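Local coordinates for protein HspA (Thermosynechococcus vulcanus, PDB 6EWN) that is a small heat shock protein of the HSP20 family that probably keeps unfolding proteins from aggregating, at residues A35-R44 with G63-R74. Sequence-based numbering, arbitrary orientation.
With URE (urea), chain Q; URE (urea), chain D.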
loop_
_atom_site.group_PDB
_atom_site.type_symbol
_atom_site.label_atom_id
_atom_site.label_comp_id
_atom_site.label_asym_id
_atom_site.label_seq_id
_atom_site.Cartn_x
_atom_site.Cartn_y
_atom_site.Cartn_z
ATOM N N ALA A 35 -13.638 -6.321 -8.457
ATOM C CA ALA A 35 -13.567 -7.630 -9.095
ATOM C C ALA A 35 -12.203 -8.273 -8.876
ATOM O O ALA A 35 -11.334 -8.155 -9.741
ATOM C CB ALA A 35 -13.865 -7.516 -10.581
ATOM N N GLU A 36 -12.028 -8.932 -7.712
ATOM C CA GLU A 36 -10.802 -9.538 -7.193
ATOM C C GLU A 36 -9.536 -8.778 -7.534
ATOM O O GLU A 36 -8.460 -9.384 -7.623
ATOM C CB GLU A 36 -10.662 -10.993 -7.686
ATOM C CG GLU A 36 -10.478 -11.164 -9.156
ATOM C CD GLU A 36 -9.908 -12.531 -9.582
ATOM O OE1 GLU A 36 -8.736 -12.831 -9.314
ATOM O OE2 GLU A 36 -10.624 -13.292 -10.226
ATOM N N ALA A 37 -9.642 -7.460 -7.701
ATOM C CA ALA A 37 -8.539 -6.622 -8.160
ATOM C C ALA A 37 -8.250 -5.567 -7.094
ATOM O O ALA A 37 -8.923 -4.536 -7.030
ATOM C CB ALA A 37 -8.859 -5.995 -9.512
ATOM N N VAL A 38 -7.212 -5.829 -6.300
ATOM C CA VAL A 38 -6.840 -5.001 -5.163
ATOM C C VAL A 38 -6.042 -3.805 -5.688
ATOM O O VAL A 38 -5.096 -3.981 -6.458
ATOM C CB VAL A 38 -6.028 -5.836 -4.155
ATOM C CG1 VAL A 38 -6.089 -5.292 -2.710
ATOM C CG2 VAL A 38 -6.515 -7.313 -4.180
ATOM N N SER A 39 -6.431 -2.584 -5.306
ATOM C CA SER A 39 -5.858 -1.382 -5.878
ATOM C C SER A 39 -4.904 -0.722 -4.896
ATOM O O SER A 39 -5.214 -0.588 -3.711
ATOM C CB SER A 39 -6.975 -0.404 -6.268
ATOM O OG SER A 39 -6.535 0.675 -7.077
ATOM N N ILE A 40 -3.749 -0.258 -5.412
ATOM C CA ILE A 40 -2.828 0.634 -4.678
ATOM C C ILE A 40 -2.967 2.073 -5.188
ATOM O O ILE A 40 -3.034 2.323 -6.400
ATOM C CB ILE A 40 -1.366 0.141 -4.778
ATOM C CG1 ILE A 40 -0.960 -0.601 -3.512
ATOM C CG2 ILE A 40 -0.370 1.315 -5.044
ATOM C CD1 ILE A 40 0.417 -0.325 -3.019
ATOM N N SER A 41 -2.996 3.027 -4.254
ATOM C CA SER A 41 -3.327 4.418 -4.571
ATOM C C SER A 41 -3.144 5.274 -3.333
ATOM O O SER A 41 -3.605 4.884 -2.252
ATOM C CB SER A 41 -4.757 4.572 -5.180
ATOM O OG SER A 41 -5.788 3.703 -4.724
ATOM N N GLY A 42 -2.442 6.409 -3.474
ATOM C CA GLY A 42 -2.100 7.253 -2.335
ATOM C C GLY A 42 -1.343 8.475 -2.801
ATOM O O GLY A 42 -1.017 8.607 -3.979
ATOM N N GLU A 43 -1.104 9.389 -1.847
ATOM C CA GLU A 43 -0.271 10.587 -2.021
ATOM C C GLU A 43 0.103 11.282 -0.716
ATOM O O GLU A 43 -0.765 11.655 0.076
ATOM C CB GLU A 43 -0.960 11.623 -2.903
ATOM C CG GLU A 43 0.025 12.401 -3.710
ATOM C CD GLU A 43 -0.615 13.296 -4.684
ATOM O OE1 GLU A 43 -0.702 14.486 -4.342
ATOM O OE2 GLU A 43 -0.998 12.798 -5.784
ATOM N N ARG A 44 1.397 11.546 -0.526
ATOM C CA ARG A 44 1.859 12.290 0.644
ATOM C C ARG A 44 1.650 13.790 0.448
ATOM O O ARG A 44 2.251 14.391 -0.450
ATOM C CB ARG A 44 3.335 12.007 0.918
ATOM C CG ARG A 44 3.702 12.199 2.338
ATOM C CD ARG A 44 4.836 11.287 2.707
ATOM N NE ARG A 44 6.101 11.563 2.014
ATOM C CZ ARG A 44 7.181 12.053 2.605
ATOM N NH1 ARG A 44 7.165 12.353 3.896
ATOM N NH2 ARG A 44 8.274 12.262 1.900
ATOM N N GLY A 63 4.556 11.134 -4.787
ATOM C CA GLY A 63 3.262 11.468 -5.329
ATOM C C GLY A 63 2.318 10.287 -5.291
ATOM O O GLY A 63 2.264 9.626 -4.265
ATOM N N LYS A 64 1.594 10.029 -6.395
ATOM C CA LYS A 64 0.445 9.127 -6.460
ATOM C C LYS A 64 0.697 7.957 -7.399
ATOM O O LYS A 64 1.521 8.034 -8.306
ATOM C CB LYS A 64 -0.812 9.850 -6.937
ATOM C CG LYS A 64 -1.917 8.904 -7.435
ATOM C CD LYS A 64 -3.103 9.606 -7.985
ATOM C CE LYS A 64 -2.679 10.653 -8.943
ATOM N NZ LYS A 64 -3.718 11.177 -9.821
ATOM N N PHE A 65 -0.062 6.882 -7.190
ATOM C CA PHE A 65 0.268 5.592 -7.759
ATOM C C PHE A 65 -1.001 4.768 -7.844
ATOM O O PHE A 65 -1.676 4.597 -6.833
ATOM C CB PHE A 65 1.302 4.859 -6.904
ATOM C CG PHE A 65 1.411 5.385 -5.487
ATOM C CD1 PHE A 65 0.478 5.025 -4.523
ATOM C CD2 PHE A 65 2.439 6.226 -5.124
ATOM C CE1 PHE A 65 0.571 5.491 -3.264
ATOM C CE2 PHE A 65 2.544 6.680 -3.850
ATOM C CZ PHE A 65 1.610 6.307 -2.913
ATOM N N GLN A 66 -1.294 4.232 -9.032
ATOM C CA GLN A 66 -2.524 3.494 -9.301
ATOM C C GLN A 66 -2.154 2.064 -9.692
ATOM O O GLN A 66 -2.236 1.670 -10.874
ATOM C CB GLN A 66 -3.360 4.179 -10.384
ATOM C CG GLN A 66 -4.509 4.969 -9.880
ATOM C CD GLN A 66 -5.558 5.083 -10.938
ATOM O OE1 GLN A 66 -5.682 6.099 -11.598
ATOM N NE2 GLN A 66 -6.340 4.036 -11.102
ATOM N N ARG A 67 -1.750 1.287 -8.687
ATOM C CA ARG A 67 -1.291 -0.085 -8.847
ATOM C C ARG A 67 -2.412 -1.010 -8.447
ATOM O O ARG A 67 -3.338 -0.629 -7.734
ATOM C CB ARG A 67 -0.056 -0.365 -7.981
ATOM C CG ARG A 67 0.950 -1.300 -8.557
ATOM C CD ARG A 67 2.225 -1.452 -7.640
ATOM N NE ARG A 67 3.472 -1.501 -8.436
ATOM C CZ ARG A 67 4.315 -2.530 -8.540
ATOM N NH1 ARG A 67 4.161 -3.655 -7.859
ATOM N NH2 ARG A 67 5.371 -2.427 -9.295
ATOM N N VAL A 68 -2.318 -2.243 -8.902
ATOM C CA VAL A 68 -3.333 -3.208 -8.554
ATOM C C VAL A 68 -2.677 -4.537 -8.175
ATOM O O VAL A 68 -2.322 -4.757 -7.007
ATOM C CB VAL A 68 -4.314 -3.344 -9.734
ATOM C CG1 VAL A 68 -5.649 -3.677 -9.259
ATOM C CG2 VAL A 68 -4.386 -2.064 -10.515
ATOM N N ILE A 69 -2.492 -5.404 -9.173
ATOM C CA ILE A 69 -1.934 -6.751 -9.082
ATOM C C ILE A 69 -3.032 -7.811 -9.150
ATOM O O ILE A 69 -3.913 -7.863 -8.268
ATOM C CB ILE A 69 -1.096 -6.955 -7.822
ATOM C CG1 ILE A 69 0.106 -6.020 -7.846
ATOM C CG2 ILE A 69 -0.643 -8.377 -7.793
ATOM C CD1 ILE A 69 1.065 -6.201 -6.733
ATOM N N PRO A 70 -2.994 -8.703 -10.138
ATOM C CA PRO A 70 -3.941 -9.823 -10.161
ATOM C C PRO A 70 -3.646 -10.881 -9.097
ATOM O O PRO A 70 -2.513 -11.079 -8.642
ATOM C CB PRO A 70 -3.763 -10.414 -11.567
ATOM C CG PRO A 70 -2.905 -9.409 -12.344
ATOM C CD PRO A 70 -2.123 -8.683 -11.335
ATOM N N LEU A 71 -4.696 -11.619 -8.762
ATOM C CA LEU A 71 -4.717 -12.620 -7.714
ATOM C C LEU A 71 -5.001 -14.016 -8.292
ATOM O O LEU A 71 -5.552 -14.130 -9.390
ATOM C CB LEU A 71 -5.815 -12.239 -6.713
ATOM C CG LEU A 71 -5.609 -11.883 -5.266
ATOM C CD1 LEU A 71 -6.674 -10.978 -4.845
ATOM C CD2 LEU A 71 -5.785 -13.072 -4.500
ATOM N N PRO A 72 -4.698 -15.093 -7.557
ATOM C CA PRO A 72 -5.162 -16.440 -7.949
ATOM C C PRO A 72 -6.560 -16.826 -7.513
ATOM O O PRO A 72 -7.065 -17.866 -7.973
ATOM C CB PRO A 72 -4.187 -17.366 -7.257
ATOM C CG PRO A 72 -3.118 -16.462 -6.646
ATOM C CD PRO A 72 -3.768 -15.158 -6.433
ATOM N N VAL A 73 -7.181 -16.034 -6.654
ATOM C CA VAL A 73 -8.428 -16.393 -6.017
ATOM C C VAL A 73 -9.251 -15.138 -5.844
ATOM O O VAL A 73 -8.716 -14.079 -5.520
ATOM C CB VAL A 73 -8.223 -17.075 -4.629
ATOM C CG1 VAL A 73 -8.189 -18.601 -4.754
ATOM C CG2 VAL A 73 -6.981 -16.505 -3.842
ATOM N N ARG A 74 -10.571 -15.291 -6.001
ATOM C CA ARG A 74 -11.537 -14.258 -5.628
ATOM C C ARG A 74 -11.480 -13.970 -4.137
ATOM O O ARG A 74 -11.452 -14.885 -3.302
ATOM C CB ARG A 74 -12.968 -14.684 -5.995
ATOM C CG ARG A 74 -14.088 -13.884 -5.270
ATOM C CD ARG A 74 -15.088 -13.272 -6.225
ATOM N NE ARG A 74 -14.445 -12.454 -7.242
ATOM C CZ ARG A 74 -14.258 -12.815 -8.498
ATOM N NH1 ARG A 74 -14.703 -13.970 -8.949
ATOM N NH2 ARG A 74 -13.646 -11.993 -9.319
HETATM C C URE Q . -0.518 -5.987 -12.192
HETATM O O URE Q . -0.589 -6.661 -13.071
HETATM N N1 URE Q . -1.540 -5.128 -11.693
HETATM N N2 URE Q . 0.717 -6.183 -11.689
HETATM C C URE D . 7.399 14.802 0.247
HETATM O O URE D . 6.278 14.970 0.498
HETATM N N1 URE D . 7.766 13.790 -0.689
HETATM N N2 URE D . 8.427 15.642 0.815
#
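E36 and R74 meet at one end of this antiparallel pairing, carboxylate and guanidinium planes nearly perpendicular, 84° apart. From E36 CB outward, CB and then CG pass beside R74 NH2, CG at 3.3 Å. With chi1 at 65°, CG sits between the backbone N and the carbonyl carbon, and the extended chain beyond it splits its two oxygens between different neighbours. OE2 forms a salt bridge with R74 NH2 at 3.4 Å, but it lies well out of the guanidinium plane, so charge alone holds the pair and no N-H points at it. OE1 lies near L71, 3.4 Å from the L71 carbonyl O, two acceptors with no bond between them. With an alanine here the carboxylate is gone, and the R74 guanidinium is likely to lose this charged mate and turn more freely.

L71 also reaches V38, its CD1 resting 3.7 Å from CG2 of the valine. In the middle, I40 and R67 form a hydrogen-bonded antiparallel pair. R67 N donates to I40 O at 2.8 Å, the donor standing 27° out of the carbonyl plane; the return bond from I40 N to R67 O is so short in the model that its length is doubtful. The two side chains run side by side, and CG2 of I40 also touches CD1 of F65 at 3.8 Å. The F65 ring takes the G42 carbonyl oxygen over one face, offset toward the rim.

One urea sits beside I69 N and P70; another lies over a face of the R44 guanidinium. In the alpha-crystallin domain, strand 38-42 lies between strand 29-33, its antiparallel partner, and the irregular run 63-74, where a single bridge is found, perhaps reflecting the early denaturation by 2 M urea; I40 reaches V19 and F65 reaches L21 in neighbouring loops.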